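Local coordinates for protein beta-N-acetylhexosaminidase (Beutenbergia cavernae, PDB 5BU9) that probably hydrolyses terminal non-reducing N-acetyl-D-hexosamine residues from N-acetyl-beta-D-hexosaminides, as a member of glycosyl hydrolase family 3, at residues A112-T115 with T116-A119. Residues are numbered along the deposited sequence; the frame is centred on the assembly and turned at random.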
ATOM      1  N   ALA A 112      16.536   0.690  15.255  1.00 48.59           N
ATOM      2  CA  ALA A 112      16.189   0.296  16.624  1.00 45.17           C
ATOM      3  C   ALA A 112      14.818   0.853  17.028  1.00 74.29           C
ATOM      4  O   ALA A 112      13.990   0.133  17.567  1.00 53.21           O
ATOM      5  CB  ALA A 112      17.259   0.756  17.609  1.00 46.69           C
ATOM      6  N   ASP A 113      14.572   2.132  16.761  1.00 52.19           N
ATOM      7  CA  ASP A 113      13.275   2.709  17.098  1.00 54.15           C
ATOM      8  C   ASP A 113      12.164   2.052  16.270  1.00 47.10           C
ATOM      9  O   ASP A 113      11.058   1.843  16.766  1.00 51.06           O
ATOM     10  CB  ASP A 113      13.280   4.230  16.899  1.00 41.45           C
ATOM     11  CG  ASP A 113      14.194   4.959  17.908  1.00 49.01           C
ATOM     12  OD1 ASP A 113      14.571   4.375  18.954  1.00 58.31           O
ATOM     13  OD2 ASP A 113      14.527   6.131  17.648  1.00 63.15           O
ATOM     14  N   ALA A 114      12.454   1.680  15.028  1.00 41.15           N
ATOM     15  CA  ALA A 114      11.395   1.119  14.177  1.00 53.91           C
ATOM     16  C   ALA A 114      11.097  -0.304  14.601  1.00 38.09           C
ATOM     17  O   ALA A 114      10.005  -0.797  14.369  1.00 43.92           O
ATOM     18  CB  ALA A 114      11.772   1.151  12.728  1.00 40.18           C
ATOM     19  N   THR A 115      12.078  -0.957  15.217  1.00 39.60           N
ATOM     20  CA  THR A 115      11.856  -2.284  15.781  1.00 49.83           C
ATOM     21  C   THR A 115      10.816  -2.183  16.902  1.00 47.93           C
ATOM     22  O   THR A 115       9.896  -3.002  17.021  1.00 48.23           O
ATOM     23  CB  THR A 115      13.155  -2.886  16.328  1.00 44.09           C
ATOM     24  OG1 THR A 115      14.131  -2.927  15.286  1.00 52.05           O
ATOM     25  CG2 THR A 115      12.915  -4.291  16.874  1.00 42.87           C
ATOM     26  N   THR A 116      10.975  -1.164  17.731  1.00 49.70           N
ATOM     27  CA  THR A 116      10.036  -0.893  18.799  1.00 43.30           C
ATOM     28  C   THR A 116       8.655  -0.614  18.215  1.00 44.34           C
ATOM     29  O   THR A 116       7.678  -1.223  18.646  1.00 50.69           O
ATOM     30  CB  THR A 116      10.501   0.287  19.642  1.00 45.71           C
ATOM     31  OG1 THR A 116      11.811   0.004  20.144  1.00 50.15           O
ATOM     32  CG2 THR A 116       9.544   0.552  20.800  1.00 42.72           C
ATOM     33  N   TRP A 117       8.578   0.282  17.225  1.00 39.12           N
ATOM     34  CA  TRP A 117       7.286   0.668  16.615  1.00 36.94           C
ATOM     35  C   TRP A 117       6.616  -0.548  16.007  1.00 39.39           C
ATOM     36  O   TRP A 117       5.414  -0.759  16.147  1.00 37.61           O
ATOM     37  CB  TRP A 117       7.481   1.745  15.544  1.00 35.88           C
ATOM     38  CG  TRP A 117       8.128   2.948  16.097  1.00 67.28           C
ATOM     39  CD1 TRP A 117       8.100   3.357  17.397  1.00 42.95           C
ATOM     40  CD2 TRP A 117       8.946   3.894  15.395  1.00 40.12           C
ATOM     41  NE1 TRP A 117       8.838   4.505  17.549  1.00 38.37           N
ATOM     42  CE2 TRP A 117       9.373   4.853  16.335  1.00 57.61           C
ATOM     43  CE3 TRP A 117       9.356   4.025  14.068  1.00 47.80           C
ATOM     44  CZ2 TRP A 117      10.175   5.940  15.982  1.00 37.86           C
ATOM     45  CZ3 TRP A 117      10.158   5.093  13.722  1.00 43.43           C
ATOM     46  CH2 TRP A 117      10.563   6.033  14.675  1.00 59.76           C
ATOM     47  N   GLY A 118       7.413  -1.363  15.334  1.00 39.68           N
ATOM     48  CA  GLY A 118       6.917  -2.608  14.775  1.00 47.55           C
ATOM     49  C   GLY A 118       6.348  -3.585  15.790  1.00 38.03           C
ATOM     50  O   GLY A 118       5.328  -4.221  15.509  1.00 38.40           O
ATOM     51  N   ALA A 119       7.000  -3.701  16.955  1.00 38.42           N
ATOM     52  CA  ALA A 119       6.571  -4.627  18.011  1.00 44.25           C
ATOM     53  C   ALA A 119       5.164  -4.252  18.524  1.00 39.26           C
ATOM     54  O   ALA A 119       4.339  -5.116  18.839  1.00 45.78           O
ATOM     55  CB  ALA A 119       7.585  -4.635  19.168  1.00 41.29           C
TER
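Trp-117 lays one face of its indole against Asp-113 and Ala-114, on the preceding turn of its helix. With CG beside the backbone N (chi1 -58°), the ring turns toward the earlier residues. CB lies near the carbonyl oxygens of both. CG and CD2 each come within 3.2 Å of Asp-113 O, which CD1, NE1 and CE2 also face; this oxygen sits over the five-membered ring while accepting the i to i+4 bond from Trp-117 N (3.0 Å). Further out, CE3 meets Ala-114 CA at 3.6 Å and the methyl CB beyond it, with CZ3 beside the same residue. CZ2 and CH2 face Asp-113 CB, a CH-pi contact 4.0 Å from the six-membered ring's centroid and 26° off its normal. Aspartate suits this partly exposed position: its CB covers the ring while the charged carboxylate extends beyond it. Gly-118 N bonds to Ala-114 O at 2.8 Å; a CB on Gly-118 would crowd that oxygen. Replacing the indole with an alanine side chain would probably open a gap beside Ala-114 and Asp-113 CB. Thr-115 turns OG1 back to Gln-111 O, satisfying its hydroxyl within the helix. In this TIM-barrel domain, Ala-114 and Trp-117 pack helix 107-123 against Phe-170 of helix 160-176, the indole also touching loop residues Ser-94, Ile-96 and Pro-97.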